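Local coordinates for protein agmatinase (Burkholderia thailandensis, PDB 4DZ4) that probably hydrolyses the guanidinium group of agmatine to give putrescine and urea, using a pair of bound manganese ions, at residues G137-T142 against G180-K185; I141-L146 against V187-I192; C166-D171 against D208-N213; Y242-I247 against G285-E290. All blocks are in the same frame, centred on the assembly; numbering follows the deposited sequence.

Contact 1. Residues G137-T142 against G180-K185; sequences GDHYIT and GTMFYK. With MN (manganese (II) ion), chain P.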
loop_
_atom_site.group_PDB
_atom_site.type_symbol
_atom_site.label_atom_id
_atom_site.label_comp_id
_atom_site.label_asym_id
_atom_site.label_seq_id
_atom_site.Cartn_x
_atom_site.Cartn_y
_atom_site.Cartn_z
ATOM N N GLY B 137 9.702 -19.245 -1.274
ATOM C CA GLY B 137 9.254 -20.421 -2.014
ATOM C C GLY B 137 8.047 -21.074 -1.343
ATOM O O GLY B 137 7.859 -21.019 -0.113
ATOM N N ASP B 138 7.229 -21.707 -2.167
ATOM C CA ASP B 138 6.037 -22.380 -1.641
ATOM C C ASP B 138 6.376 -23.724 -0.995
ATOM O O ASP B 138 7.505 -24.230 -1.111
ATOM C CB ASP B 138 4.899 -22.433 -2.688
ATOM C CG ASP B 138 5.119 -23.512 -3.781
ATOM O OD1 ASP B 138 5.479 -24.667 -3.440
ATOM O OD2 ASP B 138 4.855 -23.205 -4.981
ATOM N N HIS B 139 5.423 -24.265 -0.250
ATOM C CA HIS B 139 5.716 -25.443 0.585
ATOM C C HIS B 139 6.090 -26.693 -0.175
ATOM O O HIS B 139 6.666 -27.629 0.403
ATOM C CB HIS B 139 4.552 -25.724 1.540
ATOM C CG HIS B 139 5.008 -26.143 2.932
ATOM N ND1 HIS B 139 4.232 -25.988 4.025
ATOM C CD2 HIS B 139 6.200 -26.710 3.369
ATOM C CE1 HIS B 139 4.897 -26.418 5.106
ATOM N NE2 HIS B 139 6.109 -26.864 4.711
ATOM N N TYR B 140 5.760 -26.746 -1.469
ATOM C CA TYR B 140 6.114 -27.931 -2.254
ATOM C C TYR B 140 7.613 -28.235 -2.129
ATOM O O TYR B 140 8.019 -29.411 -2.154
ATOM C CB TYR B 140 5.747 -27.758 -3.731
ATOM C CG TYR B 140 6.211 -28.949 -4.542
ATOM C CD1 TYR B 140 5.433 -30.096 -4.622
ATOM C CD2 TYR B 140 7.461 -28.933 -5.186
ATOM C CE1 TYR B 140 5.873 -31.207 -5.339
ATOM C CE2 TYR B 140 7.917 -30.037 -5.894
ATOM C CZ TYR B 140 7.102 -31.164 -5.977
ATOM O OH TYR B 140 7.533 -32.276 -6.683
ATOM N N ILE B 141 8.437 -27.189 -1.993
ATOM C CA ILE B 141 9.907 -27.416 -1.984
ATOM C C ILE B 141 10.348 -28.420 -0.919
ATOM O O ILE B 141 11.373 -29.107 -1.079
ATOM C CB ILE B 141 10.723 -26.098 -1.863
ATOM C CG1 ILE B 141 10.640 -25.499 -0.437
ATOM C CG2 ILE B 141 10.296 -25.106 -2.972
ATOM C CD1 ILE B 141 11.567 -24.303 -0.193
ATOM N N THR B 142 9.590 -28.516 0.173
ATOM C CA THR B 142 9.990 -29.386 1.271
ATOM C C THR B 142 9.996 -30.886 0.903
ATOM O O THR B 142 10.787 -31.673 1.460
ATOM C CB THR B 142 9.126 -29.121 2.499
ATOM O OG1 THR B 142 9.193 -27.722 2.813
ATOM C CG2 THR B 142 9.633 -29.945 3.717
ATOM N N GLY B 180 -0.023 -28.388 -1.291
ATOM C CA GLY B 180 -0.970 -28.876 -0.307
ATOM C C GLY B 180 -1.065 -30.377 -0.246
ATOM O O GLY B 180 -1.849 -30.936 0.538
ATOM N N THR B 181 -0.316 -31.068 -1.103
ATOM C CA THR B 181 -0.423 -32.543 -1.107
ATOM C C THR B 181 0.946 -33.226 -1.028
ATOM O O THR B 181 1.022 -34.469 -1.051
ATOM C CB THR B 181 -1.177 -33.078 -2.338
ATOM O OG1 THR B 181 -0.421 -32.786 -3.519
ATOM C CG2 THR B 181 -2.568 -32.421 -2.485
ATOM N N MET B 182 2.014 -32.442 -0.935
ATOM C CA MET B 182 3.366 -33.053 -0.966
ATOM C C MET B 182 3.730 -33.856 0.295
ATOM O O MET B 182 4.589 -34.756 0.236
ATOM C CB MET B 182 4.460 -32.044 -1.349
ATOM C CG MET B 182 4.923 -31.080 -0.248
ATOM S SD MET B 182 3.629 -29.870 0.006
ATOM C CE MET B 182 4.089 -29.331 1.663
ATOM N N PHE B 183 3.065 -33.581 1.419
ATOM C CA PHE B 183 3.313 -34.435 2.604
ATOM C C PHE B 183 2.484 -35.708 2.630
ATOM O O PHE B 183 2.846 -36.652 3.340
ATOM C CB PHE B 183 3.234 -33.680 3.957
ATOM C CG PHE B 183 4.259 -32.558 4.103
ATOM C CD1 PHE B 183 5.485 -32.604 3.431
ATOM C CD2 PHE B 183 4.012 -31.480 4.933
ATOM C CE1 PHE B 183 6.427 -31.586 3.555
ATOM C CE2 PHE B 183 4.947 -30.452 5.060
ATOM C CZ PHE B 183 6.155 -30.493 4.373
ATOM N N TYR B 184 1.374 -35.733 1.892
ATOM C CA TYR B 184 0.735 -37.004 1.576
ATOM C C TYR B 184 1.748 -37.880 0.834
ATOM O O TYR B 184 1.927 -39.051 1.174
ATOM C CB TYR B 184 -0.520 -36.779 0.726
ATOM C CG TYR B 184 -1.230 -38.034 0.245
ATOM C CD1 TYR B 184 -2.156 -38.713 1.064
ATOM C CD2 TYR B 184 -1.000 -38.533 -1.052
ATOM C CE1 TYR B 184 -2.818 -39.842 0.586
ATOM C CE2 TYR B 184 -1.637 -39.672 -1.513
ATOM C CZ TYR B 184 -2.541 -40.323 -0.693
ATOM O OH TYR B 184 -3.194 -41.423 -1.180
ATOM N N LYS B 185 2.401 -37.306 -0.184
ATOM C CA LYS B 185 3.382 -38.086 -0.953
ATOM C C LYS B 185 4.553 -38.504 -0.067
ATOM O O LYS B 185 5.002 -39.644 -0.146
ATOM C CB LYS B 185 3.852 -37.278 -2.174
ATOM C CG LYS B 185 2.674 -36.902 -3.084
ATOM C CD LYS B 185 3.141 -36.015 -4.237
ATOM C CE LYS B 185 1.945 -35.503 -5.039
ATOM N NZ LYS B 185 2.471 -34.597 -6.118
HETATM MN MN MN P . 2.078 -25.616 3.936
HETATM O O HOH W 1 0.301 -24.882 3.631
#

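Contact 2. Residues I141-L146 against V187-I192; sequences ITYPLL and VKDGLI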
loop_
_atom_site.group_PDB
_atom_site.type_symbol
_atom_site.label_atom_id
_atom_site.label_comp_id
_atom_site.label_asym_id
_atom_site.label_seq_id
_atom_site.Cartn_x
_atom_site.Cartn_y
_atom_site.Cartn_z
ATOM N N ILE B 141 8.437 -27.189 -1.993
ATOM C CA ILE B 141 9.907 -27.416 -1.984
ATOM C C ILE B 141 10.348 -28.420 -0.919
ATOM O O ILE B 141 11.373 -29.107 -1.079
ATOM C CB ILE B 141 10.723 -26.098 -1.863
ATOM C CG1 ILE B 141 10.640 -25.499 -0.437
ATOM C CG2 ILE B 141 10.296 -25.106 -2.972
ATOM C CD1 ILE B 141 11.567 -24.303 -0.193
ATOM N N THR B 142 9.590 -28.516 0.173
ATOM C CA THR B 142 9.990 -29.386 1.271
ATOM C C THR B 142 9.996 -30.886 0.903
ATOM O O THR B 142 10.787 -31.673 1.460
ATOM C CB THR B 142 9.126 -29.121 2.499
ATOM O OG1 THR B 142 9.193 -27.722 2.813
ATOM C CG2 THR B 142 9.633 -29.945 3.717
ATOM N N TYR B 143 9.159 -31.261 -0.058
ATOM C CA TYR B 143 9.126 -32.648 -0.506
ATOM C C TYR B 143 10.462 -33.066 -1.158
ATOM O O TYR B 143 11.105 -33.994 -0.681
ATOM C CB TYR B 143 7.892 -32.873 -1.407
ATOM C CG TYR B 143 7.789 -34.234 -2.024
ATOM C CD1 TYR B 143 7.951 -35.409 -1.255
ATOM C CD2 TYR B 143 7.477 -34.369 -3.386
ATOM C CE1 TYR B 143 7.850 -36.665 -1.842
ATOM C CE2 TYR B 143 7.398 -35.627 -3.985
ATOM C CZ TYR B 143 7.558 -36.769 -3.190
ATOM O OH TYR B 143 7.443 -37.996 -3.785
ATOM N N PRO B 144 10.921 -32.365 -2.220
ATOM C CA PRO B 144 12.235 -32.802 -2.717
ATOM C C PRO B 144 13.376 -32.599 -1.714
ATOM O O PRO B 144 14.351 -33.365 -1.713
ATOM C CB PRO B 144 12.468 -31.923 -3.973
ATOM C CG PRO B 144 11.386 -30.857 -3.919
ATOM C CD PRO B 144 10.233 -31.498 -3.189
ATOM N N LEU B 145 13.236 -31.617 -0.815
ATOM C CA LEU B 145 14.249 -31.438 0.224
ATOM C C LEU B 145 14.274 -32.656 1.139
ATOM O O LEU B 145 15.360 -33.139 1.487
ATOM C CB LEU B 145 13.997 -30.152 1.034
ATOM C CG LEU B 145 14.235 -28.824 0.277
ATOM C CD1 LEU B 145 13.882 -27.640 1.177
ATOM C CD2 LEU B 145 15.681 -28.686 -0.234
ATOM N N LEU B 146 13.102 -33.169 1.502
ATOM C CA LEU B 146 13.024 -34.372 2.326
ATOM C C LEU B 146 13.600 -35.600 1.605
ATOM O O LEU B 146 14.234 -36.448 2.218
ATOM C CB LEU B 146 11.584 -34.648 2.763
ATOM C CG LEU B 146 11.040 -33.716 3.846
ATOM C CD1 LEU B 146 9.540 -33.939 3.950
ATOM C CD2 LEU B 146 11.741 -33.918 5.207
ATOM N N VAL B 187 4.556 -39.097 3.153
ATOM C CA VAL B 187 4.122 -40.232 3.978
ATOM C C VAL B 187 4.024 -41.531 3.173
ATOM O O VAL B 187 4.520 -42.585 3.595
ATOM C CB VAL B 187 2.791 -39.975 4.719
ATOM C CG1 VAL B 187 2.266 -41.284 5.331
ATOM C CG2 VAL B 187 3.001 -38.913 5.786
ATOM N N LYS B 188 3.410 -41.454 1.997
ATOM C CA LYS B 188 3.312 -42.635 1.144
ATOM C C LYS B 188 4.705 -43.163 0.703
ATOM O O LYS B 188 4.890 -44.374 0.558
ATOM C CB LYS B 188 2.404 -42.349 -0.057
ATOM C CG LYS B 188 0.957 -42.021 0.345
ATOM C CD LYS B 188 0.233 -43.162 1.061
ATOM C CE LYS B 188 -0.738 -42.582 2.083
ATOM N NZ LYS B 188 -1.445 -43.609 2.903
ATOM N N ASP B 189 5.672 -42.273 0.508
ATOM C CA ASP B 189 7.044 -42.682 0.150
ATOM C C ASP B 189 7.818 -43.236 1.353
ATOM O O ASP B 189 8.923 -43.744 1.172
ATOM C CB ASP B 189 7.869 -41.525 -0.440
ATOM C CG ASP B 189 7.353 -41.026 -1.786
ATOM O OD1 ASP B 189 6.436 -41.645 -2.390
ATOM O OD2 ASP B 189 7.913 -40.003 -2.240
ATOM N N GLY B 190 7.250 -43.144 2.555
ATOM C CA GLY B 190 7.964 -43.534 3.784
ATOM C C GLY B 190 9.103 -42.593 4.180
ATOM O O GLY B 190 10.003 -42.996 4.940
ATOM N N LEU B 191 9.045 -41.334 3.715
ATOM C CA LEU B 191 10.069 -40.338 4.047
ATOM C C LEU B 191 9.948 -39.870 5.472
ATOM O O LEU B 191 10.952 -39.507 6.091
ATOM C CB LEU B 191 10.004 -39.110 3.118
ATOM C CG LEU B 191 10.318 -39.387 1.648
ATOM C CD1 LEU B 191 10.201 -38.103 0.850
ATOM C CD2 LEU B 191 11.713 -39.989 1.496
ATOM N N ILE B 192 8.720 -39.815 5.968
ATOM C CA ILE B 192 8.470 -39.342 7.326
ATOM C C ILE B 192 7.610 -40.320 8.104
ATOM O O ILE B 192 6.786 -41.014 7.525
ATOM C CB ILE B 192 7.847 -37.934 7.363
ATOM C CG1 ILE B 192 6.468 -37.926 6.702
ATOM C CG2 ILE B 192 8.801 -36.900 6.753
ATOM C CD1 ILE B 192 5.883 -36.531 6.521
#

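Contact 3. Residues C166-D171 against D208-N213; sequences CDTWAD and DYLGIN. With MN (manganese (II) ion), chain P.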
loop_
_atom_site.group_PDB
_atom_site.type_symbol
_atom_site.label_atom_id
_atom_site.label_comp_id
_atom_site.label_asym_id
_atom_site.label_seq_id
_atom_site.Cartn_x
_atom_site.Cartn_y
_atom_site.Cartn_z
ATOM N N CYS B 166 -2.227 -28.936 6.890
ATOM C CA CYS B 166 -1.543 -30.227 7.057
ATOM C C CYS B 166 -0.746 -30.647 5.828
ATOM O O CYS B 166 0.230 -31.421 5.935
ATOM C CB CYS B 166 -2.559 -31.307 7.409
ATOM S SG CYS B 166 -3.797 -31.602 6.127
ATOM N N ASP B 167 -1.151 -30.137 4.662
ATOM C CA ASP B 167 -0.520 -30.485 3.377
ATOM C C ASP B 167 -0.444 -31.993 3.131
ATOM O O ASP B 167 0.454 -32.484 2.425
ATOM C CB ASP B 167 0.842 -29.786 3.249
ATOM C CG ASP B 167 0.708 -28.250 3.348
ATOM O OD1 ASP B 167 -0.411 -27.743 3.058
ATOM O OD2 ASP B 167 1.688 -27.571 3.707
ATOM N N THR B 168 -1.400 -32.723 3.703
ATOM C CA THR B 168 -1.500 -34.168 3.540
ATOM C C THR B 168 -2.820 -34.601 2.869
ATOM O O THR B 168 -3.203 -35.757 2.951
ATOM C CB THR B 168 -1.350 -34.891 4.913
ATOM O OG1 THR B 168 -2.280 -34.314 5.851
ATOM C CG2 THR B 168 0.061 -34.755 5.457
ATOM N N TRP B 169 -3.506 -33.677 2.178
ATOM C CA TRP B 169 -4.695 -34.021 1.402
ATOM C C TRP B 169 -4.310 -34.988 0.306
ATOM O O TRP B 169 -3.242 -34.837 -0.300
ATOM C CB TRP B 169 -5.348 -32.757 0.838
ATOM C CG TRP B 169 -5.970 -31.935 1.947
ATOM C CD1 TRP B 169 -7.160 -32.202 2.648
ATOM C CD2 TRP B 169 -5.426 -30.734 2.567
ATOM N NE1 TRP B 169 -7.374 -31.244 3.615
ATOM C CE2 TRP B 169 -6.380 -30.340 3.622
ATOM C CE3 TRP B 169 -4.300 -29.952 2.348
ATOM C CZ2 TRP B 169 -6.170 -29.214 4.429
ATOM C CZ3 TRP B 169 -4.099 -28.808 3.153
ATOM C CH2 TRP B 169 -5.021 -28.449 4.161
ATOM N N ALA B 170 -5.160 -35.977 0.059
ATOM C CA ALA B 170 -4.825 -37.051 -0.880
ATOM C C ALA B 170 -4.673 -36.525 -2.312
ATOM O O ALA B 170 -5.410 -35.628 -2.758
ATOM C CB ALA B 170 -5.859 -38.169 -0.810
ATOM N N ASP B 171 -3.694 -37.071 -3.025
ATOM C CA ASP B 171 -3.441 -36.672 -4.400
ATOM C C ASP B 171 -3.004 -37.940 -5.133
ATOM O O ASP B 171 -1.942 -38.466 -4.849
ATOM C CB ASP B 171 -2.316 -35.644 -4.432
ATOM C CG ASP B 171 -2.154 -34.962 -5.797
ATOM O OD1 ASP B 171 -2.573 -35.561 -6.809
ATOM O OD2 ASP B 171 -1.594 -33.837 -5.835
ATOM N N ASP B 208 -8.382 -37.189 6.592
ATOM C CA ASP B 208 -7.380 -38.201 6.938
ATOM C C ASP B 208 -6.005 -37.548 7.132
ATOM O O ASP B 208 -5.293 -37.288 6.168
ATOM C CB ASP B 208 -7.368 -39.301 5.863
ATOM C CG ASP B 208 -6.462 -40.461 6.205
ATOM O OD1 ASP B 208 -5.804 -40.442 7.258
ATOM O OD2 ASP B 208 -6.412 -41.403 5.389
ATOM N N TYR B 209 -5.647 -37.298 8.385
ATOM C CA TYR B 209 -4.387 -36.639 8.724
ATOM C C TYR B 209 -3.237 -37.655 8.752
ATOM O O TYR B 209 -2.104 -37.309 9.157
ATOM C CB TYR B 209 -4.485 -35.926 10.091
ATOM C CG TYR B 209 -5.330 -34.661 10.101
ATOM C CD1 TYR B 209 -4.833 -33.452 9.592
ATOM C CD2 TYR B 209 -6.624 -34.674 10.630
ATOM C CE1 TYR B 209 -5.609 -32.285 9.616
ATOM C CE2 TYR B 209 -7.400 -33.527 10.668
ATOM C CZ TYR B 209 -6.898 -32.334 10.153
ATOM O OH TYR B 209 -7.717 -31.207 10.204
ATOM N N LEU B 210 -3.543 -38.892 8.352
ATOM C CA LEU B 210 -2.520 -39.954 8.145
ATOM C C LEU B 210 -1.793 -40.383 9.437
ATOM O O LEU B 210 -0.680 -40.911 9.401
ATOM C CB LEU B 210 -1.499 -39.532 7.071
ATOM C CG LEU B 210 -2.013 -39.085 5.689
ATOM C CD1 LEU B 210 -0.851 -38.581 4.832
ATOM C CD2 LEU B 210 -2.807 -40.179 4.988
ATOM N N GLY B 211 -2.427 -40.151 10.580
ATOM C CA GLY B 211 -1.854 -40.557 11.866
ATOM C C GLY B 211 -0.777 -39.615 12.401
ATOM O O GLY B 211 -0.133 -39.934 13.392
ATOM N N ILE B 212 -0.535 -38.489 11.728
ATOM C CA ILE B 212 0.424 -37.483 12.214
ATOM C C ILE B 212 -0.186 -36.797 13.455
ATOM O O ILE B 212 -1.383 -36.510 13.464
ATOM C CB ILE B 212 0.782 -36.427 11.132
ATOM C CG1 ILE B 212 1.351 -37.117 9.869
ATOM C CG2 ILE B 212 1.811 -35.433 11.678
ATOM C CD1 ILE B 212 1.612 -36.205 8.679
ATOM N N ASN B 213 0.622 -36.573 14.494
ATOM C CA ASN B 213 0.148 -35.845 15.687
ATOM C C ASN B 213 -0.154 -34.393 15.335
ATOM O O ASN B 213 0.669 -33.733 14.705
ATOM C CB ASN B 213 1.188 -35.898 16.779
ATOM C CG ASN B 213 1.518 -37.318 17.162
ATOM O OD1 ASN B 213 0.718 -37.983 17.809
ATOM N ND2 ASN B 213 2.679 -37.802 16.740
HETATM MN MN MN P . 2.078 -25.616 3.936
HETATM O O HOH W 1 0.301 -24.882 3.631
HETATM O O HOH W 2 -1.676 -34.574 8.460
HETATM O O HOH W 3 -5.035 -37.810 3.481
#

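Contact 4. Residues Y242-I247 against G285-E290; sequences YLTFDI and GADVVE. With MN (manganese (II) ion), chain P; MN (manganese (II) ion), chain Q.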
loop_
_atom_site.group_PDB
_atom_site.type_symbol
_atom_site.label_atom_id
_atom_site.label_comp_id
_atom_site.label_asym_id
_atom_site.label_seq_id
_atom_site.Cartn_x
_atom_site.Cartn_y
_atom_site.Cartn_z
ATOM N N TYR B 242 13.406 -33.005 10.833
ATOM C CA TYR B 242 13.472 -31.883 9.892
ATOM C C TYR B 242 12.351 -30.924 10.291
ATOM O O TYR B 242 11.220 -31.353 10.477
ATOM C CB TYR B 242 13.246 -32.394 8.469
ATOM C CG TYR B 242 13.414 -31.335 7.379
ATOM C CD1 TYR B 242 12.367 -30.453 7.060
ATOM C CD2 TYR B 242 14.616 -31.210 6.692
ATOM C CE1 TYR B 242 12.521 -29.494 6.066
ATOM C CE2 TYR B 242 14.782 -30.264 5.685
ATOM C CZ TYR B 242 13.732 -29.405 5.382
ATOM O OH TYR B 242 13.870 -28.457 4.389
ATOM N N LEU B 243 12.662 -29.636 10.420
ATOM C CA LEU B 243 11.653 -28.666 10.866
ATOM C C LEU B 243 11.258 -27.820 9.674
ATOM O O LEU B 243 12.125 -27.206 9.046
ATOM C CB LEU B 243 12.247 -27.784 11.966
ATOM C CG LEU B 243 11.297 -26.818 12.689
ATOM C CD1 LEU B 243 11.712 -26.603 14.139
ATOM C CD2 LEU B 243 11.235 -25.476 11.941
ATOM N N THR B 244 9.966 -27.769 9.368
ATOM C CA THR B 244 9.490 -26.993 8.220
ATOM C C THR B 244 8.503 -25.966 8.748
ATOM O O THR B 244 7.519 -26.322 9.397
ATOM C CB THR B 244 8.920 -27.900 7.091
ATOM O OG1 THR B 244 8.421 -27.090 6.019
ATOM C CG2 THR B 244 7.791 -28.834 7.596
ATOM N N PHE B 245 8.812 -24.702 8.530
ATOM C CA PHE B 245 7.991 -23.622 9.073
ATOM C C PHE B 245 7.300 -22.855 7.956
ATOM O O PHE B 245 7.948 -22.071 7.252
ATOM C CB PHE B 245 8.833 -22.668 9.930
ATOM C CG PHE B 245 8.011 -21.831 10.872
ATOM C CD1 PHE B 245 7.196 -20.818 10.375
ATOM C CD2 PHE B 245 8.032 -22.078 12.265
ATOM C CE1 PHE B 245 6.392 -20.046 11.221
ATOM C CE2 PHE B 245 7.265 -21.290 13.123
ATOM C CZ PHE B 245 6.439 -20.272 12.605
ATOM N N ASP B 246 5.998 -23.068 7.813
ATOM C CA ASP B 246 5.181 -22.306 6.855
ATOM C C ASP B 246 4.743 -21.051 7.616
ATOM O O ASP B 246 4.102 -21.160 8.639
ATOM C CB ASP B 246 4.010 -23.188 6.387
ATOM C CG ASP B 246 3.023 -22.465 5.402
ATOM O OD1 ASP B 246 3.039 -21.223 5.314
ATOM O OD2 ASP B 246 2.218 -23.173 4.750
ATOM N N ILE B 247 5.154 -19.871 7.146
ATOM C CA ILE B 247 4.848 -18.609 7.822
ATOM C C ILE B 247 3.340 -18.400 8.073
ATOM O O ILE B 247 2.963 -17.690 9.016
ATOM C CB ILE B 247 5.503 -17.414 7.088
ATOM C CG1 ILE B 247 5.803 -16.244 8.079
ATOM C CG2 ILE B 247 4.661 -16.995 5.856
ATOM C CD1 ILE B 247 6.745 -16.560 9.232
ATOM N N GLY B 285 17.956 -30.499 9.557
ATOM C CA GLY B 285 17.699 -29.580 8.440
ATOM C C GLY B 285 16.419 -28.821 8.722
ATOM O O GLY B 285 15.597 -29.256 9.532
ATOM N N ALA B 286 16.228 -27.704 8.037
ATOM C CA ALA B 286 15.013 -26.894 8.261
ATOM C C ALA B 286 14.705 -26.015 7.068
ATOM O O ALA B 286 15.585 -25.744 6.257
ATOM C CB ALA B 286 15.153 -26.034 9.514
ATOM N N ASP B 287 13.466 -25.527 7.006
ATOM C CA ASP B 287 13.121 -24.535 6.003
ATOM C C ASP B 287 12.050 -23.592 6.545
ATOM O O ASP B 287 11.388 -23.904 7.540
ATOM C CB ASP B 287 12.769 -25.200 4.642
ATOM C CG ASP B 287 11.542 -26.088 4.707
ATOM O OD1 ASP B 287 10.522 -25.698 5.325
ATOM O OD2 ASP B 287 11.570 -27.185 4.109
ATOM N N VAL B 288 11.959 -22.425 5.915
ATOM C CA VAL B 288 10.977 -21.421 6.283
ATOM C C VAL B 288 10.361 -20.983 4.956
ATOM O O VAL B 288 11.067 -20.450 4.098
ATOM C CB VAL B 288 11.648 -20.232 6.993
ATOM C CG1 VAL B 288 10.584 -19.210 7.405
ATOM C CG2 VAL B 288 12.473 -20.724 8.192
ATOM N N VAL B 289 9.061 -21.240 4.799
ATOM C CA VAL B 289 8.430 -21.150 3.472
ATOM C C VAL B 289 7.200 -20.241 3.465
ATOM O O VAL B 289 6.689 -19.849 4.527
ATOM C CB VAL B 289 7.981 -22.536 2.973
ATOM C CG1 VAL B 289 9.231 -23.436 2.811
ATOM C CG2 VAL B 289 6.961 -23.189 3.927
ATOM N N GLU B 290 6.783 -19.916 2.234
ATOM C CA GLU B 290 5.490 -19.287 1.883
ATOM C C GLU B 290 5.470 -17.776 2.162
ATOM O O GLU B 290 4.398 -17.167 2.126
ATOM C CB GLU B 290 4.298 -20.005 2.540
ATOM C CG GLU B 290 4.064 -21.454 2.047
ATOM C CD GLU B 290 3.361 -21.566 0.679
ATOM O OE1 GLU B 290 2.987 -20.563 0.046
ATOM O OE2 GLU B 290 3.178 -22.694 0.215
HETATM MN MN MN P . 2.078 -25.616 3.936
HETATM MN MN MN Q . 0.073 -23.309 4.963
HETATM O O HOH W 4 16.466 -27.462 4.077
HETATM O O HOH W 1 0.301 -24.882 3.631
#

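Contact 1. Residues G137-T142 against G180-K185
Met-182 and Phe-183, at the start of helix 182-188, press on the imidazole of His-139, which stands in the loop between strand 131-136 and helix 142-153. Met-182 has its CG wedged between backbone N and carbonyl carbon (chi1 78°) and bends again at chi2, which brings its methyl to the histidine. Its CE lies 3.9 Å from the centroid of the His-139 ring and over the ring's face, a CH-pi contact, and is 3.3 Å from His-139 O. Nearer the backbone, Met-182 CB packs on Tyr-140 CD1 at 3.9 Å. Phe-183 comes next, its ring edge directed at the same imidazole in a T-shaped pair: centroids 5.1 Å apart, planes at 80°. CZ leads, 3.6 Å from His-139 NE2. The Met-182 methyl fills the angle between the two rings, since it also sits over the centre of the phenyl. At the ring's rim, Thr-142 CG2 approaches CZ to 3.6 Å, close to the phenyl plane. The imidazole's two nitrogens are both engaged: ND1 binds manganese at 2.2 Å, in a site it shares with Asp-163, Asp-167, Asp-246 and a water, and NE2 bonds to the hydroxyl of Thr-244. Packing on the ring and the NE2 bond probably limit the rotation of the imidazole and help hold ND1 toward the manganese.

Contact 2. Residues I141-L146 against V187-I192
One polar bond joins Tyr-143 to Asp-189: the phenol OH donates to OD2 over 2.6 Å, a short bond. The phenol oxygen meets OD2 on the syn side, 18° out of the carboxylate plane, while OD2 lies close to the plane of the phenol ring at its edge. Ring and carboxylate are twisted 41° against each other. Tyr-143 reaches this far because CG is anti to the backbone N (chi1 176°), carrying the ring out from helix 142-153 toward the end of helix 182-188. That second helix finishes in a Schellman motif at Gly-190, whose phi is positive and whose N bonds to Val-187 O at 3.0 Å. The turn sends the chain back toward the first helix, bringing Leu-191 and Ile-192 against it just after Asp-189; within the arginase-family fold the contact therefore ties helix 142-153 to the turn and loop that follow helix 182-188. The apolar contacts follow from this reversal. Leu-191 CD1 serves both Tyr-143 CE1, at 3.9 Å, and Leu-146 CB, at 4.2 Å, and its side chain runs at about a right angle to that of the tyrosine. Leu-146 also meets Ile-192, the methyls CD1 and CG2 lying 4.1 Å apart on obliquely crossing side chains. Phe-183 and Tyr-242 also pack on Leu-146, Phe-183 against the same CD1; Leu-146 is buried, whereas Asp-189 stands at the exposed margin.

Contact 3. Residues C166-D171 against D208-N213
Apolar packing is centred on Thr-168, which meets Leu-210 and Ile-212 through its carbon atoms. Leu-210 CD1 lies 3.7 Å from Thr-168 CB, the two side chains sliding past each other in opposite directions; Ile-212 CD1 instead meets Thr-168 CG2 tip to tip at 3.9 Å. Beside them, Cys-166 CB touches Tyr-209 CD1 at 3.8 Å, near the ring plane and at its edge, with SG in an oblique sulfur-aromatic contact. The polar links run through water. One water accepts from Thr-168 OG1 (2.7 Å) and donates to Tyr-209 O, and a second donates to both Thr-168 O and Asp-208 O. The 208-213 loop is shaped by an Asx turn, Leu-210 N to Asp-208 OD1, that overlaps a type I' beta turn from Tyr-209 to Ile-212. Tyr-209 OH is taken up by Thr-204 O, and its ring also packs on Tyr-86 of a second subunit. Between Cys-166 and Thr-168, Asp-167 turns the other way: OD2 binds manganese at 2.0 Å while OD1 accepts from the metal-bound water at 3.0 Å. Asp-163, His-165 and Asp-167, alternating along the chain with all three on metal, form the Asp-x-His-x-Asp signature of the arginase family's binuclear manganese site.

Contact 4. Residues Y242-I247 against G285-E290
Asp-287 is gripped by two hydroxyls of the neighbouring strand. Thr-244 OG1 donates over 2.6 Å to OD1 of Asp-287, on the syn lone pair of that oxygen, the two side chains lying side by side, and Tyr-242 OH donates to OD2, also at 2.6 Å but 36° above the carboxylate plane. The aspartate can serve both because its CG sits between backbone N and carbonyl carbon (chi1 63°). Thr-142 adds a further bond to OD2. Thr-244 OG1 gives its proton to OD1, so its bond with His-139 NE2 is probably donated by the imidazole. Beneath this cluster the backbones are tightly joined: strands 242-246 and 285-289 run parallel, 7° apart, with axes 4.7 Å from each other. Donors alternate between them, Leu-243 N to Gly-285 O, Asp-287 N to Leu-243 O, then Phe-245 N, Val-289 N and finally Ile-247 N to Val-289 O (3.0 Å). They are the two strands of a beta-alpha-beta unit, connected through helix 268-276, near the middle of the arginase-type parallel sheet. Packing is looser on the other sheet face, where Leu-243 CB and Ala-286 CB are 4.2 Å apart and helix 300-323 covers Ala-286 and Val-288. Ordered water is found near both ends. One donates to Tyr-242 OH and Ala-286 O; at the other end a water and Asp-246 OD2 both bridge the manganese pair, OD2 at 2.2 and a longer 2.6 Å.

From the N terminus, the loop leaving strand 131-136 opens contact 1, which closes at the start of helix 182-188. Contact 2 begins within the same stretch, sharing Ile-141 and Thr-142, and closes just beyond that helix, so both loops enclose strand 158-162. Contact 3 opens inside those loops, after that strand, and closes past them before strand 213-216, crossing both; Phe-183 N probably bonds to Asp-167 O between contacts 1 and 3. Contact 4 follows in series, closing its own beta-alpha-beta loop. Residues of contacts 1, 3 and 4 meet at one manganese, although the centres of contacts 3 and 4 are about 17 Å apart.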